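Local atomic coordinates of inorganic pyrophosphatase (Shewanella sp. AS-11, PDB entry 6LL8), a protein that probably hydrolyses diphosphate to two phosphate ions, as a metal-dependent family II enzyme built from a DHH and a DHHA2 domain. Residues A[112-124]-A[155-167]. Sequence-based numbering, arbitrary orientation.
Sequences RPVGCSNTVIKMM and TCTTADIRCVEAL. Unlike the reference sequence in segment 112-124: Ser117 (reference Arg).
At the N-terminal ends of two helices of the DHH domain, beside the magnesium and imidodiphosphate site, the carboxylate of Asp160 ties the loop Val114-Gly115 and Thr119 to the start of helix 158-167. Its OD2 accepts Gly115 N at 2.8 Å on the syn side, 24° out of the carboxylate plane. The same oxygen takes Thr157 N on its anti lone pair at 2.9 Å, and Thr157 OG1 from above the plane. OD1 receives the hydroxyl OG1 of Thr119, 2.7 Å away, on its anti side. Three donors on OD2 and one on OD1 thus fix the rotation of this buried group, and they probably favour its ionised form. Asp160 CG lies beside its own backbone N (chi1 -61°), which turns the carboxylate back over the N-cap residue Thr157. Gly115 passes close over Cys156, their CA atoms 4.4 Å apart. Water 1 bridges Pro113 O and Thr155 O, and water 2 links Gly115 O with Thr155 OG1.

Farther along, helices 117-124 and 158-167 cross at 67°, their axes 9.6 Å apart at closest approach. In one of its two conformers, Cys163 SG lies 3.4 Å from Lys122 CB. The Lys122 chain is kinked about CB-CG and runs antiparallel to that of Leu167, its CG 4.1 Å from Leu167 CD2, while its NZ goes on to a salt bridge with Asp126. Met123 CE, in one of two conformers, comes within 4.4 Å of Ala159 CB.

Cys116, the N-cap of helix 117-124, packs against the metal ligand Asp15, which also bonds Ser117 N and Asn118 ND2; Val114 O bonds His95, another metal ligand. Helix 134-147 touches both partners, Ile144 meeting Thr119 and Val164, while Val120, Ile121 and Met124 lie on strand 88-94 of the parallel sheet.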
loop_
_atom_site.group_PDB
_atom_site.type_symbol
_atom_site.label_atom_id
_atom_site.label_comp_id
_atom_site.label_asym_id
_atom_site.label_seq_id
_atom_site.Cartn_x
_atom_site.Cartn_y
_atom_site.Cartn_z
ATOM N N ARG A 112 -9.858 3.713 9.726
ATOM C CA ARG A 112 -11.158 3.091 9.418
ATOM C C ARG A 112 -10.891 1.852 8.594
ATOM O O ARG A 112 -10.028 1.897 7.715
ATOM C CB ARG A 112 -12.053 4.039 8.617
ATOM C CG ARG A 112 -12.348 5.368 9.287
ATOM C CD ARG A 112 -13.276 5.283 10.471
ATOM N NE ARG A 112 -13.620 6.657 10.854
ATOM C CZ ARG A 112 -12.860 7.434 11.673
ATOM N NH1 ARG A 112 -11.774 6.961 12.253
ATOM N NH2 ARG A 112 -13.182 8.687 11.893
ATOM N N PRO A 113 -11.653 0.769 8.800
ATOM C CA PRO A 113 -11.404 -0.474 8.078
ATOM C C PRO A 113 -12.081 -0.451 6.707
ATOM O O PRO A 113 -12.939 -1.271 6.403
ATOM C CB PRO A 113 -11.967 -1.520 9.034
ATOM C CG PRO A 113 -13.121 -0.814 9.659
ATOM C CD PRO A 113 -12.642 0.607 9.880
ATOM N N VAL A 114 -11.649 0.502 5.890
ATOM C CA VAL A 114 -12.196 0.758 4.564
ATOM C C VAL A 114 -11.170 0.369 3.516
ATOM O O VAL A 114 -10.052 -0.092 3.789
ATOM C CB VAL A 114 -12.682 2.203 4.433
ATOM C CG1 VAL A 114 -13.848 2.447 5.398
ATOM C CG2 VAL A 114 -11.541 3.211 4.613
ATOM N N GLY A 115 -11.542 0.575 2.270
ATOM C CA GLY A 115 -10.702 0.162 1.141
ATOM C C GLY A 115 -9.485 0.994 0.862
ATOM O O GLY A 115 -8.599 0.486 0.198
ATOM N N CYS A 116 -9.411 2.231 1.329
ATOM C CA CYS A 116 -8.310 3.118 0.928
ATOM C C CYS A 116 -8.100 4.211 1.969
ATOM O O CYS A 116 -9.093 4.776 2.452
ATOM C CB CYS A 116 -8.612 3.688 -0.437
ATOM S SG CYS A 116 -7.282 4.698 -1.108
ATOM N N SER A 117 -6.849 4.571 2.249
ATOM C CA SER A 117 -6.607 5.701 3.154
ATOM C C SER A 117 -7.242 6.965 2.607
ATOM O O SER A 117 -7.700 7.821 3.384
ATOM C CB SER A 117 -5.129 5.955 3.357
ATOM O OG SER A 117 -4.442 4.868 3.930
ATOM N N ASN A 118 -7.256 7.147 1.301
ATOM C CA ASN A 118 -7.813 8.372 0.692
ATOM C C ASN A 118 -9.317 8.457 0.897
ATOM O O ASN A 118 -9.832 9.588 0.860
ATOM C CB ASN A 118 -7.407 8.526 -0.776
ATOM C CG ASN A 118 -6.047 9.164 -0.946
ATOM O OD1 ASN A 118 -5.976 10.399 -0.970
ATOM N ND2 ASN A 118 -4.972 8.383 -0.960
ATOM N N THR A 119 -10.006 7.349 1.131
ATOM C CA THR A 119 -11.439 7.403 1.524
ATOM C C THR A 119 -11.551 8.126 2.859
ATOM O O THR A 119 -12.470 8.955 3.068
ATOM C CB THR A 119 -12.034 6.011 1.536
ATOM O OG1 THR A 119 -11.907 5.505 0.207
ATOM C CG2 THR A 119 -13.472 5.983 1.989
ATOM N N VAL A 120 -10.659 7.803 3.785
ATOM C CA VAL A 120 -10.654 8.456 5.112
ATOM C C VAL A 120 -10.226 9.920 4.957
ATOM O O VAL A 120 -10.794 10.807 5.599
ATOM C CB VAL A 120 -9.749 7.701 6.086
ATOM C CG1 VAL A 120 -9.907 8.305 7.484
ATOM C CG2 VAL A 120 -10.057 6.220 6.114
ATOM N N ILE A 121 -9.238 10.227 4.121
ATOM C CA ILE A 121 -8.854 11.630 3.915
ATOM C C ILE A 121 -10.040 12.405 3.352
ATOM O O ILE A 121 -10.242 13.543 3.760
ATOM C CB ILE A 121 -7.591 11.701 3.044
ATOM C CG1 ILE A 121 -6.415 11.041 3.765
ATOM C CG2 ILE A 121 -7.279 13.133 2.678
ATOM C CD1 ILE A 121 -5.184 10.834 2.907
ATOM N N LYS A 122 -10.846 11.824 2.481
ATOM C CA LYS A 122 -12.045 12.541 1.988
ATOM C C LYS A 122 -12.955 12.845 3.171
ATOM O O LYS A 122 -13.519 13.948 3.231
ATOM C CB LYS A 122 -12.711 11.714 0.895
ATOM C CG LYS A 122 -13.618 12.495 -0.016
ATOM C CD LYS A 122 -14.941 12.775 0.462
ATOM C CE LYS A 122 -15.741 13.490 -0.636
ATOM N NZ LYS A 122 -17.089 13.696 -0.119
ATOM N N MET A 123 -13.110 11.914 4.094
ATOM C CA MET A 123 -13.920 12.169 5.314
ATOM C C MET A 123 -13.338 13.346 6.094
ATOM O O MET A 123 -14.109 14.113 6.686
ATOM C CB MET A 123 -13.954 10.951 6.239
ATOM C CG MET A 123 -14.712 9.785 5.680
ATOM S SD MET A 123 -14.402 8.351 6.764
ATOM C CE MET A 123 -15.278 7.064 5.880
ATOM N N MET A 124 -12.026 13.497 6.097
ATOM C CA MET A 124 -11.411 14.653 6.779
ATOM C C MET A 124 -11.752 15.959 6.065
ATOM O O MET A 124 -12.108 16.955 6.724
ATOM C CB MET A 124 -9.903 14.440 6.875
ATOM C CG MET A 124 -9.514 13.229 7.656
ATOM S SD MET A 124 -7.741 12.854 7.653
ATOM C CE MET A 124 -7.146 14.127 8.737
ATOM N N THR A 155 -11.651 -5.591 0.603
ATOM C CA THR A 155 -11.528 -4.413 1.457
ATOM C C THR A 155 -12.490 -3.313 1.049
ATOM O O THR A 155 -12.700 -2.376 1.810
ATOM C CB THR A 155 -10.111 -3.866 1.471
ATOM O OG1 THR A 155 -9.809 -3.459 0.143
ATOM C CG2 THR A 155 -9.129 -4.876 1.994
ATOM N N CYS A 156 -13.045 -3.383 -0.141
ATOM C CA CYS A 156 -13.910 -2.295 -0.639
ATOM C C CYS A 156 -15.191 -2.247 0.187
ATOM O O CYS A 156 -15.778 -3.286 0.496
ATOM C CB CYS A 156 -14.241 -2.507 -2.108
ATOM S SG CYS A 156 -15.009 -1.082 -2.891
ATOM N N THR A 157 -15.601 -1.034 0.528
ATOM C CA THR A 157 -16.846 -0.772 1.249
ATOM C C THR A 157 -17.692 0.189 0.435
ATOM O O THR A 157 -17.231 0.852 -0.474
ATOM C CB THR A 157 -16.581 -0.188 2.639
ATOM O OG1 THR A 157 -16.090 1.144 2.513
ATOM C CG2 THR A 157 -15.616 -1.036 3.443
ATOM N N THR A 158 -18.955 0.321 0.822
ATOM C CA THR A 158 -19.855 1.330 0.233
ATOM C C THR A 158 -19.232 2.725 0.339
ATOM O O THR A 158 -19.351 3.520 -0.588
ATOM C CB THR A 158 -21.211 1.301 0.936
ATOM O OG1 THR A 158 -21.714 -0.038 0.834
ATOM C CG2 THR A 158 -22.157 2.306 0.330
ATOM N N ALA A 159 -18.552 3.015 1.444
ATOM C CA ALA A 159 -17.915 4.338 1.600
ATOM C C ALA A 159 -16.892 4.600 0.504
ATOM O O ALA A 159 -16.801 5.707 0.017
ATOM C CB ALA A 159 -17.296 4.495 2.954
ATOM N N ASP A 160 -16.124 3.580 0.139
ATOM C CA ASP A 160 -15.105 3.754 -0.918
ATOM C C ASP A 160 -15.772 4.034 -2.264
ATOM O O ASP A 160 -15.307 4.891 -3.017
ATOM C CB ASP A 160 -14.224 2.519 -1.062
ATOM C CG ASP A 160 -13.461 2.188 0.208
ATOM O OD1 ASP A 160 -12.488 2.922 0.520
ATOM O OD2 ASP A 160 -13.855 1.209 0.897
ATOM N N ILE A 161 -16.845 3.325 -2.570
ATOM C CA ILE A 161 -17.564 3.493 -3.852
ATOM C C ILE A 161 -18.161 4.885 -3.906
ATOM O O ILE A 161 -17.997 5.599 -4.916
ATOM C CB ILE A 161 -18.598 2.395 -4.044
ATOM C CG1 ILE A 161 -17.914 1.037 -4.137
ATOM C CG2 ILE A 161 -19.419 2.692 -5.288
ATOM C CD1 ILE A 161 -18.840 -0.147 -4.134
ATOM N N ARG A 162 -18.854 5.290 -2.841
ATOM C CA ARG A 162 -19.469 6.632 -2.810
ATOM C C ARG A 162 -18.386 7.696 -2.929
ATOM O O ARG A 162 -18.590 8.708 -3.606
ATOM C CB ARG A 162 -20.249 6.817 -1.519
ATOM C CG ARG A 162 -21.509 5.968 -1.392
ATOM C CD ARG A 162 -22.385 6.386 -0.211
ATOM N NE ARG A 162 -21.598 6.512 1.021
ATOM C CZ ARG A 162 -21.533 5.619 2.006
ATOM N NH1 ARG A 162 -22.263 4.521 1.969
ATOM N NH2 ARG A 162 -20.763 5.848 3.052
ATOM N N CYS A 163 -17.243 7.473 -2.290
ATOM C CA CYS A 163 -16.148 8.442 -2.370
ATOM C C CYS A 163 -15.636 8.561 -3.815
ATOM O O CYS A 163 -15.444 9.667 -4.320
ATOM C CB CYS A 163 -15.135 7.964 -1.353
ATOM S SG CYS A 163 -13.872 9.197 -1.104
ATOM N N VAL A 164 -15.408 7.431 -4.474
ATOM C CA VAL A 164 -14.951 7.475 -5.888
ATOM C C VAL A 164 -15.992 8.226 -6.735
ATOM O O VAL A 164 -15.603 9.033 -7.582
ATOM C CB VAL A 164 -14.657 6.083 -6.434
ATOM C CG1 VAL A 164 -14.586 6.077 -7.958
ATOM C CG2 VAL A 164 -13.370 5.554 -5.837
ATOM N N GLU A 165 -17.270 7.924 -6.548
ATOM C CA GLU A 165 -18.302 8.594 -7.369
ATOM C C GLU A 165 -18.234 10.108 -7.142
ATOM O O GLU A 165 -18.321 10.891 -8.104
ATOM C CB GLU A 165 -19.668 8.013 -7.019
ATOM C CG GLU A 165 -19.839 6.590 -7.523
ATOM C CD GLU A 165 -21.084 5.872 -7.041
ATOM O OE1 GLU A 165 -21.696 6.349 -6.065
ATOM O OE2 GLU A 165 -21.351 4.784 -7.594
ATOM N N ALA A 166 -18.139 10.546 -5.885
ATOM C CA ALA A 166 -18.124 11.992 -5.568
ATOM C C ALA A 166 -16.853 12.638 -6.126
ATOM O O ALA A 166 -16.889 13.720 -6.721
ATOM C CB ALA A 166 -18.201 12.200 -4.086
ATOM N N LEU A 167 -15.706 11.969 -5.936
ATOM C CA LEU A 167 -14.434 12.524 -6.422
ATOM C C LEU A 167 -14.369 12.551 -7.944
ATOM O O LEU A 167 -13.796 13.500 -8.500
ATOM C CB LEU A 167 -13.255 11.738 -5.846
ATOM C CG LEU A 167 -13.080 11.851 -4.346
ATOM C CD1 LEU A 167 -12.108 10.775 -3.865
ATOM C CD2 LEU A 167 -12.583 13.221 -3.925
HETATM O O HOH W 1 -12.705 -3.156 4.402
HETATM O O HOH W 2 -7.525 -2.006 0.601
#